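Local coordinates for G protein alpha subunit (Entamoeba histolytica, PDB 4FID), which binds guanine nucleotides and probably works as a GTP-hydrolysing transducer that relays signals from membrane receptors in a heterotrimeric G protein, at residues I45-L56 with F113-F123. Sequence-based numbering, arbitrary orientation.
With GDP (guanosine-5'-diphosphate), chain C.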
# COMPACT_ATOMS: atom_id res chain seq x y z
N ILE A 45 -11.72 -11.25 -2.55
CA ILE A 45 -10.65 -11.70 -3.43
C ILE A 45 -11.22 -12.30 -4.70
O ILE A 45 -10.79 -11.96 -5.82
CB ILE A 45 -9.73 -12.72 -2.74
CG1 ILE A 45 -8.96 -12.03 -1.62
CG2 ILE A 45 -8.80 -13.35 -3.78
CD1 ILE A 45 -8.22 -13.00 -0.72
N CYS A 46 -12.21 -13.17 -4.55
CA CYS A 46 -12.84 -13.76 -5.73
C CYS A 46 -13.50 -12.70 -6.61
O CYS A 46 -13.41 -12.74 -7.83
CB CYS A 46 -13.81 -14.88 -5.33
SG CYS A 46 -12.95 -16.34 -4.65
N SER A 47 -14.15 -11.73 -5.98
CA SER A 47 -14.75 -10.60 -6.69
C SER A 47 -13.71 -9.75 -7.46
O SER A 47 -13.91 -9.41 -8.64
CB SER A 47 -15.52 -9.73 -5.70
OG SER A 47 -16.15 -8.66 -6.37
N ASN A 48 -12.62 -9.39 -6.78
CA ASN A 48 -11.53 -8.64 -7.40
C ASN A 48 -10.95 -9.32 -8.65
O ASN A 48 -10.48 -8.63 -9.57
CB ASN A 48 -10.39 -8.41 -6.40
CG ASN A 48 -10.76 -7.45 -5.31
OD1 ASN A 48 -11.80 -6.79 -5.39
ND2 ASN A 48 -9.92 -7.35 -4.29
N VAL A 49 -10.94 -10.65 -8.68
CA VAL A 49 -10.42 -11.36 -9.84
C VAL A 49 -11.21 -10.93 -11.06
O VAL A 49 -10.64 -10.55 -12.09
CB VAL A 49 -10.46 -12.93 -9.69
CG1 VAL A 49 -10.19 -13.62 -11.03
CG2 VAL A 49 -9.46 -13.42 -8.63
N VAL A 50 -12.54 -10.95 -10.93
CA VAL A 50 -13.42 -10.64 -12.06
C VAL A 50 -13.47 -9.15 -12.38
O VAL A 50 -13.33 -8.75 -13.54
CB VAL A 50 -14.84 -11.20 -11.86
CG1 VAL A 50 -15.75 -10.75 -12.99
CG2 VAL A 50 -14.82 -12.73 -11.76
N THR A 51 -13.66 -8.32 -11.35
CA THR A 51 -13.81 -6.89 -11.60
C THR A 51 -12.54 -6.26 -12.20
O THR A 51 -12.64 -5.44 -13.11
CB THR A 51 -14.33 -6.11 -10.36
OG1 THR A 51 -13.31 -6.01 -9.35
CG2 THR A 51 -15.55 -6.78 -9.78
N CYS A 52 -11.36 -6.66 -11.71
CA CYS A 52 -10.09 -6.19 -12.28
C CYS A 52 -9.95 -6.56 -13.75
O CYS A 52 -9.31 -5.82 -14.50
CB CYS A 52 -8.89 -6.77 -11.54
SG CYS A 52 -8.49 -6.04 -9.93
N MSE A 53 -10.51 -7.70 -14.15
CA MSE A 53 -10.40 -8.15 -15.53
C MSE A 53 -11.45 -7.51 -16.42
O MSE A 53 -11.17 -7.20 -17.58
CB MSE A 53 -10.44 -9.68 -15.65
CG MSE A 53 -10.26 -10.20 -17.10
SE MSE A 53 -8.56 -9.69 -18.04
CE MSE A 53 -7.26 -10.82 -17.13
N ARG A 54 -12.65 -7.30 -15.89
CA ARG A 54 -13.65 -6.48 -16.58
C ARG A 54 -13.05 -5.12 -16.91
O ARG A 54 -13.18 -4.64 -18.04
CB ARG A 54 -14.92 -6.30 -15.74
CG ARG A 54 -15.77 -7.54 -15.62
CD ARG A 54 -16.97 -7.33 -14.70
NE ARG A 54 -17.80 -8.54 -14.66
CZ ARG A 54 -18.81 -8.74 -13.82
NH1 ARG A 54 -19.15 -7.82 -12.91
NH2 ARG A 54 -19.49 -9.88 -13.88
N THR A 55 -12.38 -4.52 -15.93
CA THR A 55 -11.69 -3.24 -16.10
C THR A 55 -10.77 -3.23 -17.32
O THR A 55 -10.82 -2.31 -18.13
CB THR A 55 -10.84 -2.88 -14.85
OG1 THR A 55 -11.69 -2.75 -13.70
CG2 THR A 55 -10.03 -1.59 -15.05
N LEU A 56 -9.91 -4.24 -17.43
CA LEU A 56 -8.98 -4.32 -18.56
C LEU A 56 -9.71 -4.52 -19.89
O LEU A 56 -9.37 -3.88 -20.89
CB LEU A 56 -7.92 -5.43 -18.36
CG LEU A 56 -6.72 -5.14 -17.45
CD1 LEU A 56 -5.94 -6.41 -17.03
CD2 LEU A 56 -5.79 -4.16 -18.12
N PHE A 113 -5.75 4.35 -16.21
CA PHE A 113 -7.13 4.28 -15.80
C PHE A 113 -6.84 3.84 -14.38
O PHE A 113 -5.69 3.93 -13.96
CB PHE A 113 -7.91 3.22 -16.58
CG PHE A 113 -7.08 2.04 -16.99
CD1 PHE A 113 -7.02 0.91 -16.20
CD2 PHE A 113 -6.34 2.08 -18.15
CE1 PHE A 113 -6.26 -0.16 -16.57
CE2 PHE A 113 -5.57 1.01 -18.53
CZ PHE A 113 -5.53 -0.12 -17.74
N GLN A 114 -7.83 3.38 -13.65
CA GLN A 114 -7.60 3.02 -12.26
C GLN A 114 -7.68 1.52 -12.09
O GLN A 114 -8.76 0.96 -11.96
CB GLN A 114 -8.60 3.72 -11.34
CG GLN A 114 -8.43 5.25 -11.27
CD GLN A 114 -7.18 5.68 -10.51
OE1 GLN A 114 -6.93 5.22 -9.40
NE2 GLN A 114 -6.39 6.57 -11.11
N LEU A 115 -6.52 0.88 -12.12
CA LEU A 115 -6.44 -0.55 -11.91
C LEU A 115 -5.79 -0.88 -10.56
O LEU A 115 -4.64 -0.52 -10.31
CB LEU A 115 -5.65 -1.20 -13.03
CG LEU A 115 -5.67 -2.73 -13.03
CD1 LEU A 115 -7.04 -3.20 -13.47
CD2 LEU A 115 -4.57 -3.29 -13.94
N PRO A 116 -6.52 -1.56 -9.68
CA PRO A 116 -5.96 -1.95 -8.38
C PRO A 116 -4.58 -2.63 -8.52
O PRO A 116 -4.37 -3.40 -9.45
CB PRO A 116 -7.00 -2.93 -7.82
CG PRO A 116 -8.29 -2.55 -8.52
CD PRO A 116 -7.88 -2.10 -9.89
N ASP A 117 -3.66 -2.33 -7.61
CA ASP A 117 -2.31 -2.90 -7.65
C ASP A 117 -2.29 -4.43 -7.67
O ASP A 117 -1.32 -5.04 -8.14
CB ASP A 117 -1.50 -2.43 -6.42
CG ASP A 117 -1.24 -0.91 -6.41
OD1 ASP A 117 -0.60 -0.42 -5.46
OD2 ASP A 117 -1.68 -0.21 -7.36
N CYS A 118 -3.34 -5.06 -7.15
CA CYS A 118 -3.33 -6.49 -6.93
C CYS A 118 -3.71 -7.29 -8.19
O CYS A 118 -3.76 -8.53 -8.14
CB CYS A 118 -4.28 -6.85 -5.79
SG CYS A 118 -5.99 -6.42 -6.15
N ALA A 119 -3.96 -6.59 -9.30
CA ALA A 119 -4.52 -7.22 -10.49
C ALA A 119 -3.70 -8.40 -11.01
O ALA A 119 -4.20 -9.53 -11.07
CB ALA A 119 -4.75 -6.20 -11.59
N LYS A 120 -2.46 -8.13 -11.39
CA LYS A 120 -1.55 -9.16 -11.88
C LYS A 120 -1.42 -10.33 -10.91
O LYS A 120 -1.46 -11.49 -11.32
CB LYS A 120 -0.17 -8.56 -12.17
CG LYS A 120 0.90 -9.61 -12.49
CD LYS A 120 2.12 -8.93 -13.12
CE LYS A 120 3.28 -9.90 -13.30
NZ LYS A 120 4.47 -9.23 -13.92
N TYR A 121 -1.28 -10.03 -9.62
CA TYR A 121 -1.19 -11.11 -8.64
C TYR A 121 -2.43 -11.99 -8.71
O TYR A 121 -2.32 -13.20 -8.75
CB TYR A 121 -0.98 -10.58 -7.22
CG TYR A 121 -0.95 -11.64 -6.13
CD1 TYR A 121 0.26 -12.16 -5.67
CD2 TYR A 121 -2.13 -12.09 -5.53
CE1 TYR A 121 0.29 -13.12 -4.66
CE2 TYR A 121 -2.11 -13.05 -4.52
CZ TYR A 121 -0.89 -13.56 -4.09
OH TYR A 121 -0.85 -14.51 -3.07
N LEU A 122 -3.61 -11.38 -8.73
CA LEU A 122 -4.84 -12.16 -8.80
C LEU A 122 -4.85 -13.08 -10.03
O LEU A 122 -5.11 -14.26 -9.89
CB LEU A 122 -6.09 -11.28 -8.74
CG LEU A 122 -6.25 -10.61 -7.36
CD1 LEU A 122 -7.47 -9.65 -7.22
CD2 LEU A 122 -6.28 -11.69 -6.31
N PHE A 123 -4.53 -12.55 -11.20
CA PHE A 123 -4.49 -13.34 -12.42
C PHE A 123 -3.49 -14.50 -12.37
O PHE A 123 -3.81 -15.63 -12.73
CB PHE A 123 -4.20 -12.43 -13.62
CG PHE A 123 -5.18 -11.29 -13.75
CD1 PHE A 123 -6.46 -11.40 -13.21
CD2 PHE A 123 -4.82 -10.10 -14.37
CE1 PHE A 123 -7.36 -10.35 -13.30
CE2 PHE A 123 -5.72 -9.04 -14.46
CZ PHE A 123 -6.99 -9.17 -13.94
PB GDP C . -4.60 1.75 3.26
O1B GDP C . -5.59 0.83 3.93
O2B GDP C . -5.34 2.97 2.75
O3B GDP C . -3.59 2.17 4.31
O3A GDP C . -3.85 1.05 2.01
PA GDP C . -3.84 -0.55 1.71
O1A GDP C . -2.88 -1.29 2.63
O2A GDP C . -5.23 -1.15 1.82
O5' GDP C . -3.35 -0.66 0.17
C5' GDP C . -4.17 -1.30 -0.80
C4' GDP C . -3.36 -2.00 -1.90
O4' GDP C . -2.02 -1.49 -2.01
C3' GDP C . -3.25 -3.51 -1.68
O3' GDP C . -3.76 -4.21 -2.84
C2' GDP C . -1.77 -3.77 -1.46
O2' GDP C . -1.38 -5.06 -1.98
C1' GDP C . -1.11 -2.59 -2.18
N9 GDP C . 0.25 -2.28 -1.66
C8 GDP C . 0.60 -1.74 -0.47
N7 GDP C . 1.95 -1.60 -0.36
C5 GDP C . 2.49 -2.05 -1.51
C6 GDP C . 3.86 -2.19 -2.08
O6 GDP C . 4.87 -1.85 -1.43
N1 GDP C . 3.99 -2.71 -3.30
C2 GDP C . 2.93 -3.09 -4.04
N2 GDP C . 3.14 -3.59 -5.27
N3 GDP C . 1.65 -2.98 -3.59
C4 GDP C . 1.37 -2.48 -2.36
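Phe123 enters helix 45-56 as a knob into the hole formed by Val49, Cys52, Met53 and Leu56, a knobs-into-holes contact inside the all-helical domain that G-alpha subunits add to their Ras-like domain. The axes of segments 45-56 and 119-123 approach to 9.4 Å at a signed crossing angle of -114°, so these segments cross steeply.

Contacts to the Phe123 ring come next, over its faces and at its edge. Selenomethionine Met53, its chain bent at chi2 and chi3, curls back so that CE stands over the centre of the Phe123 ring, 3.5 Å from the centroid and 11° off the ring normal: a CH-pi contact, with the selenium lying obliquely in a Met-aromatic arrangement. The opposite face receives Ala119 O near the rim, while Val49 O and Leu56 CD1 meet the ring edge. Beyond the pair, Trp98 of helix 90-99 also meets this ring.

Apolar contacts extend the interface both ways. Leu122 spreads its methyls along the helix, CD1 against Asn48 CB and CD2 3.9 Å from Ile45 CG2. Farther along, Leu115 CD1 lies 3.7 Å from Thr55 CG2 and Phe113 CZ 4.1 Å from Leu56 CD2.

Two polar side chains take their bonds away from the other segment: Asn48 ND2 bonds to Asn144 OD1, and Thr55 OG1 to Thr51 O one turn back in its own helix.

The type I turn from Pro116 to Ala119 carries this packing to the nucleotide pocket, where Asp117 and Cys118 border GDP and Asp117 forms a salt bridge with Lys237. On the helix side of that turn, Cys52 SG rests 3.8 Å from Pro116 CG.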